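Local structure of protection of telomeres protein 1 (Schizosaccharomyces pombe, 1QZG) at residues Q128-L133 with R152-G157; W67-Y72 with N95-I100. The protein binds single-stranded telomeric DNA of consensus GGTTAC, protects the 3'-end overhang of the chromosome and regulates telomerase and telomere length. One frame throughout, in Å; residues are numbered along the deposited sequence.

Both contacts belong to the OB fold that forms this N-terminal, DNA-binding part of the protein, and their centres lie about 13 Å apart. Along the chain they come in series: interaction 2 is complete before interaction 1 begins. In each, a loop segment packs against a strand of the same curled sheet: loop segment 95-100 meets strand 67-74, and loop segment 152-157 meets strand 129-133. The two loop segments are joined by the salt bridge from Arg152 NE to Asp96 OD1 (2.8 Å). Packing of Phe129 on Leu97 and of Tyr131 on Pro98 joins strand 129-133 to the loop 95-100. The two loop segments thus pack against the sheet and against each other, while Val68, Thr70 and Gln128 touch the DNA.

Interaction 1 of 2, residues Q128-L133 with R152-G157; sequences QFRYAL and RLMKTG
One face of the Phe129 ring carries the Arg152 side chain: CD lies over it, 3.9 Å from the ring centroid, and the guanidinium continues across the rim with its plane only 10° from that of the ring. The carbon of the Phe129 carbonyl lies at the edge of this guanidinium. On the next aromatic of this OB-fold strand, Leu153 CD2 sits over one face of Tyr131, while Arg152 CB comes to the ring edge. A single beta bridge joins the segments: Tyr131 N donates to Arg152 O (2.9 Å) and Met154 N to Tyr131 O (3.0 Å). A flat cation suits a place beside both an aromatic face and a carbonyl, and Arg152 NE also pairs with Asp96. Were Arg152 replaced by an alanine, Asp96 would probably lose its charged partner, one face of the Phe129 ring its cover, and Phe129 O one of its two donors. Arg130 CB meets Met154 CG; beyond it a bend at chi2 (-68°) turns the chain back toward the preceding carbonyl. Two guanidinium groups share Phe129 O: Arg130 NH1 reaches it from above the carbonyl plane, whereas Arg152 NH1, 3.0 Å from Phe129 O, lies in that plane on a lone pair.

Interaction 2 of 2, residues W67-Y72 with N95-I100; sequences WVTTVY and NDLPVI
The extended backbone of Trp67-Tyr72 and the irregular 95-100 segment diverge, from 5.7 Å between CA of Trp67 and CA of Asn95 to 9.0 Å between CA of Val71 and CA of Ile100, with no direct hydrogen bond between them. Side chains and a water bridge the widening gap. At the close end, Asn95 CB sits over the six-membered ring of Trp67, a CH-pi contact 3.6 Å from the centroid. With CG anti to the backbone N (chi1 -167°), the Asn95 amide is laid across the indole at 24° to its plane, and OD1 comes to 3.1 Å from Trp67 CE3. The broad indole suits this place because it can receive both the methylene and the amide. Further along, Leu97 brings one methyl, CD1, against the strand backbone, 3.6 Å from the carbonyl carbon of Val68, and beside Thr69 CG2. Threonine serves here twice: its methyl meets the leucine, while OG1 is hydrogen-bonded to Thr55 O and receives a weak bond from the water. That water also donates to Pro98 O (2.7 Å) and accepts from Ile100 N, satisfying polar backbone atoms of the loop. At the wide end the long isoleucine spans the distance, its CD1 meeting Val71 CG1 in a tight 3.3 Å contact. Within the OB fold, strand 67-74 runs between strands 43-59 and 85-91, its Val68 and Thr70 facing the DNA, while Leu97 and Pro98 on its other side also pack against Phe129 of strand 129-133.

Interaction 1 of 2, residues Q128-L133 with R152-G157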
loop_
_atom_site.group_PDB
_atom_site.type_symbol
_atom_site.label_atom_id
_atom_site.label_comp_id
_atom_site.label_asym_id
_atom_site.label_seq_id
_atom_site.Cartn_x
_atom_site.Cartn_y
_atom_site.Cartn_z
ATOM N N GLN C 128 8.299 -13.199 -0.317
ATOM C CA GLN C 128 9.180 -12.394 -1.150
ATOM C C GLN C 128 8.594 -11.066 -1.619
ATOM O O GLN C 128 9.036 -10.524 -2.635
ATOM C CB GLN C 128 9.612 -13.208 -2.377
ATOM C CG GLN C 128 9.302 -14.692 -2.287
ATOM C CD GLN C 128 7.815 -15.039 -2.378
ATOM O OE1 GLN C 128 7.135 -15.161 -1.358
ATOM N NE2 GLN C 128 7.342 -15.169 -3.578
ATOM N N PHE C 129 7.622 -10.523 -0.889
ATOM C CA PHE C 129 7.014 -9.262 -1.311
ATOM C C PHE C 129 8.041 -8.145 -1.428
ATOM O O PHE C 129 9.070 -8.143 -0.744
ATOM C CB PHE C 129 5.920 -8.828 -0.356
ATOM C CG PHE C 129 6.360 -7.985 0.809
ATOM C CD1 PHE C 129 6.269 -6.593 0.741
ATOM C CD2 PHE C 129 6.831 -8.570 1.982
ATOM C CE1 PHE C 129 6.638 -5.792 1.829
ATOM C CE2 PHE C 129 7.202 -7.788 3.078
ATOM C CZ PHE C 129 7.103 -6.392 3.004
ATOM N N ARG C 130 7.748 -7.185 -2.300
ATOM C CA ARG C 130 8.602 -6.033 -2.534
ATOM C C ARG C 130 7.754 -4.782 -2.358
ATOM O O ARG C 130 6.519 -4.866 -2.311
ATOM C CB ARG C 130 9.168 -6.079 -3.953
ATOM C CG ARG C 130 10.065 -7.282 -4.226
ATOM C CD ARG C 130 11.355 -7.198 -3.424
ATOM N NE ARG C 130 12.214 -8.361 -3.636
ATOM C CZ ARG C 130 12.388 -9.337 -2.747
ATOM N NH1 ARG C 130 11.763 -9.297 -1.577
ATOM N NH2 ARG C 130 13.184 -10.356 -3.029
ATOM N N TYR C 131 8.398 -3.624 -2.255
ATOM C CA TYR C 131 7.653 -2.389 -2.078
ATOM C C TYR C 131 8.411 -1.130 -2.480
ATOM O O TYR C 131 9.641 -1.142 -2.638
ATOM C CB TYR C 131 7.209 -2.250 -0.614
ATOM C CG TYR C 131 8.294 -1.744 0.316
ATOM C CD1 TYR C 131 8.422 -0.384 0.594
ATOM C CD2 TYR C 131 9.219 -2.623 0.888
ATOM C CE1 TYR C 131 9.443 0.094 1.417
ATOM C CE2 TYR C 131 10.250 -2.155 1.713
ATOM C CZ TYR C 131 10.351 -0.797 1.970
ATOM O OH TYR C 131 11.355 -0.324 2.771
ATOM N N ALA C 132 7.646 -0.058 -2.671
ATOM C CA ALA C 132 8.177 1.260 -2.988
ATOM C C ALA C 132 7.367 2.188 -2.086
ATOM O O ALA C 132 6.136 2.064 -1.981
ATOM C CB ALA C 132 7.958 1.604 -4.464
ATOM N N LEU C 133 8.062 3.108 -1.426
ATOM C CA LEU C 133 7.442 4.050 -0.503
ATOM C C LEU C 133 7.831 5.483 -0.905
ATOM O O LEU C 133 8.997 5.757 -1.171
ATOM C CB LEU C 133 7.956 3.759 0.906
ATOM C CG LEU C 133 7.116 3.932 2.168
ATOM C CD1 LEU C 133 7.824 4.862 3.139
ATOM C CD2 LEU C 133 5.743 4.438 1.814
ATOM N N ARG C 152 13.950 -5.351 0.292
ATOM C CA ARG C 152 12.683 -5.485 -0.460
ATOM C C ARG C 152 12.319 -4.312 -1.415
ATOM O O ARG C 152 11.238 -4.321 -2.006
ATOM C CB ARG C 152 11.507 -5.700 0.497
ATOM C CG ARG C 152 11.484 -7.059 1.148
ATOM C CD ARG C 152 10.617 -7.035 2.402
ATOM N NE ARG C 152 10.824 -8.197 3.229
ATOM C CZ ARG C 152 10.501 -9.431 2.865
ATOM N NH1 ARG C 152 9.963 -9.655 1.673
ATOM N NH2 ARG C 152 10.740 -10.446 3.686
ATOM N N LEU C 153 13.188 -3.325 -1.578
ATOM C CA LEU C 153 12.881 -2.163 -2.407
ATOM C C LEU C 153 12.807 -2.448 -3.890
ATOM O O LEU C 153 13.617 -3.192 -4.434
ATOM C CB LEU C 153 13.905 -1.053 -2.186
ATOM C CG LEU C 153 13.964 -0.380 -0.818
ATOM C CD1 LEU C 153 14.967 0.757 -0.831
ATOM C CD2 LEU C 153 12.584 0.136 -0.402
ATOM N N MET C 154 11.827 -1.838 -4.544
ATOM C CA MET C 154 11.639 -1.972 -5.961
ATOM C C MET C 154 12.124 -0.724 -6.648
ATOM O O MET C 154 11.883 0.372 -6.144
ATOM C CB MET C 154 10.170 -2.135 -6.316
ATOM C CG MET C 154 9.501 -3.346 -5.749
ATOM S SD MET C 154 7.706 -3.288 -5.950
ATOM C CE MET C 154 7.571 -2.984 -7.711
ATOM N N LYS C 155 12.798 -0.867 -7.781
ATOM C CA LYS C 155 13.248 0.301 -8.509
ATOM C C LYS C 155 11.996 0.771 -9.237
ATOM O O LYS C 155 11.260 -0.032 -9.807
ATOM C CB LYS C 155 14.346 -0.073 -9.501
ATOM N N THR C 156 11.734 2.068 -9.185
ATOM C CA THR C 156 10.563 2.624 -9.841
ATOM C C THR C 156 10.987 3.799 -10.705
ATOM O O THR C 156 12.094 4.317 -10.554
ATOM C CB THR C 156 9.534 3.108 -8.807
ATOM O OG1 THR C 156 10.161 4.033 -7.910
ATOM C CG2 THR C 156 8.978 1.932 -8.014
ATOM N N GLY C 157 10.103 4.215 -11.607
ATOM C CA GLY C 157 10.411 5.331 -12.482
ATOM C C GLY C 157 9.421 6.477 -12.365
ATOM O O GLY C 157 8.812 6.690 -11.310
#

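Interaction 2 of 2, residues W67-Y72 with N95-I100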
loop_
_atom_site.group_PDB
_atom_site.type_symbol
_atom_site.label_atom_id
_atom_site.label_comp_id
_atom_site.label_asym_id
_atom_site.label_seq_id
_atom_site.Cartn_x
_atom_site.Cartn_y
_atom_site.Cartn_z
ATOM N N TRP C 67 9.139 -10.552 11.802
ATOM C CA TRP C 67 9.062 -9.123 11.967
ATOM C C TRP C 67 7.734 -8.741 11.326
ATOM O O TRP C 67 7.357 -9.323 10.309
ATOM C CB TRP C 67 10.207 -8.421 11.252
ATOM C CG TRP C 67 11.468 -8.521 12.010
ATOM C CD1 TRP C 67 12.413 -9.491 11.886
ATOM C CD2 TRP C 67 11.914 -7.656 13.064
ATOM N NE1 TRP C 67 13.420 -9.295 12.795
ATOM C CE2 TRP C 67 13.140 -8.174 13.533
ATOM C CE3 TRP C 67 11.392 -6.498 13.663
ATOM C CZ2 TRP C 67 13.857 -7.577 14.577
ATOM C CZ3 TRP C 67 12.109 -5.902 14.701
ATOM C CH2 TRP C 67 13.326 -6.448 15.146
ATOM N N VAL C 68 7.009 -7.796 11.911
ATOM C CA VAL C 68 5.719 -7.433 11.334
ATOM C C VAL C 68 5.391 -5.955 11.424
ATOM O O VAL C 68 5.765 -5.284 12.386
ATOM C CB VAL C 68 4.580 -8.273 12.001
ATOM C CG1 VAL C 68 4.564 -8.018 13.505
ATOM C CG2 VAL C 68 3.218 -7.950 11.398
ATOM N N THR C 69 4.694 -5.481 10.405
ATOM C CA THR C 69 4.247 -4.111 10.355
ATOM C C THR C 69 2.860 -4.182 9.732
ATOM O O THR C 69 2.616 -4.980 8.822
ATOM C CB THR C 69 5.180 -3.220 9.501
ATOM O OG1 THR C 69 4.787 -1.848 9.658
ATOM C CG2 THR C 69 5.105 -3.612 8.035
ATOM N N THR C 70 1.946 -3.345 10.203
ATOM C CA THR C 70 0.587 -3.322 9.683
ATOM C C THR C 70 0.358 -1.981 9.039
ATOM O O THR C 70 0.774 -0.944 9.558
ATOM C CB THR C 70 -0.433 -3.589 10.777
ATOM O OG1 THR C 70 -0.190 -4.873 11.368
ATOM C CG2 THR C 70 -1.840 -3.545 10.203
ATOM N N VAL C 71 -0.325 -1.974 7.901
ATOM C CA VAL C 71 -0.661 -0.737 7.220
ATOM C C VAL C 71 -2.103 -0.848 6.750
ATOM O O VAL C 71 -2.586 -1.936 6.419
ATOM C CB VAL C 71 0.230 -0.481 5.981
ATOM C CG1 VAL C 71 1.699 -0.488 6.383
ATOM C CG2 VAL C 71 -0.020 -1.522 4.894
ATOM N N TYR C 72 -2.771 0.290 6.701
ATOM C CA TYR C 72 -4.104 0.373 6.185
ATOM C C TYR C 72 -3.969 1.186 4.933
ATOM O O TYR C 72 -3.616 2.364 5.002
ATOM C CB TYR C 72 -5.056 1.035 7.200
ATOM C CG TYR C 72 -5.484 0.106 8.313
ATOM C CD1 TYR C 72 -4.641 -0.168 9.389
ATOM C CD2 TYR C 72 -6.730 -0.523 8.271
ATOM C CE1 TYR C 72 -5.031 -1.049 10.400
ATOM C CE2 TYR C 72 -7.127 -1.408 9.277
ATOM C CZ TYR C 72 -6.273 -1.664 10.333
ATOM O OH TYR C 72 -6.662 -2.548 11.319
ATOM N N ASN C 95 14.490 -7.433 9.869
ATOM C CA ASN C 95 13.554 -6.324 9.765
ATOM C C ASN C 95 13.852 -5.440 8.561
ATOM O O ASN C 95 14.502 -4.409 8.683
ATOM C CB ASN C 95 13.583 -5.495 11.046
ATOM C CG ASN C 95 12.428 -4.513 11.135
ATOM O OD1 ASN C 95 12.212 -3.896 12.177
ATOM N ND2 ASN C 95 11.684 -4.361 10.044
ATOM N N ASP C 96 13.369 -5.855 7.394
ATOM C CA ASP C 96 13.574 -5.083 6.180
ATOM C C ASP C 96 12.232 -4.593 5.644
ATOM O O ASP C 96 12.060 -4.389 4.441
ATOM C CB ASP C 96 14.290 -5.927 5.125
ATOM C CG ASP C 96 13.545 -7.200 4.787
ATOM O OD1 ASP C 96 12.438 -7.427 5.331
ATOM O OD2 ASP C 96 14.076 -7.978 3.971
ATOM N N LEU C 97 11.289 -4.392 6.557
ATOM C CA LEU C 97 9.951 -3.929 6.206
ATOM C C LEU C 97 9.928 -2.432 5.969
ATOM O O LEU C 97 10.834 -1.710 6.401
ATOM C CB LEU C 97 8.978 -4.263 7.338
ATOM C CG LEU C 97 8.902 -5.743 7.714
ATOM C CD1 LEU C 97 8.076 -5.912 8.965
ATOM C CD2 LEU C 97 8.313 -6.536 6.558
ATOM N N PRO C 98 8.881 -1.940 5.274
ATOM C CA PRO C 98 8.752 -0.513 5.000
ATOM C C PRO C 98 8.833 0.252 6.308
ATOM O O PRO C 98 8.234 -0.152 7.302
ATOM C CB PRO C 98 7.352 -0.400 4.387
ATOM C CG PRO C 98 7.198 -1.693 3.663
ATOM C CD PRO C 98 7.780 -2.699 4.650
ATOM N N VAL C 99 9.586 1.343 6.310
ATOM C CA VAL C 99 9.698 2.173 7.494
ATOM C C VAL C 99 8.821 3.370 7.172
ATOM O O VAL C 99 9.213 4.266 6.428
ATOM C CB VAL C 99 11.148 2.640 7.746
ATOM C CG1 VAL C 99 11.172 3.631 8.900
ATOM C CG2 VAL C 99 12.030 1.441 8.056
ATOM N N ILE C 100 7.616 3.363 7.724
ATOM C CA ILE C 100 6.660 4.422 7.474
ATOM C C ILE C 100 6.736 5.489 8.533
ATOM O O ILE C 100 6.798 5.191 9.726
ATOM C CB ILE C 100 5.249 3.833 7.414
ATOM C CG1 ILE C 100 5.190 2.844 6.242
ATOM C CG2 ILE C 100 4.212 4.947 7.281
ATOM C CD1 ILE C 100 4.006 1.924 6.266
HETATM O O HOH W 1 6.726 1.032 9.268
#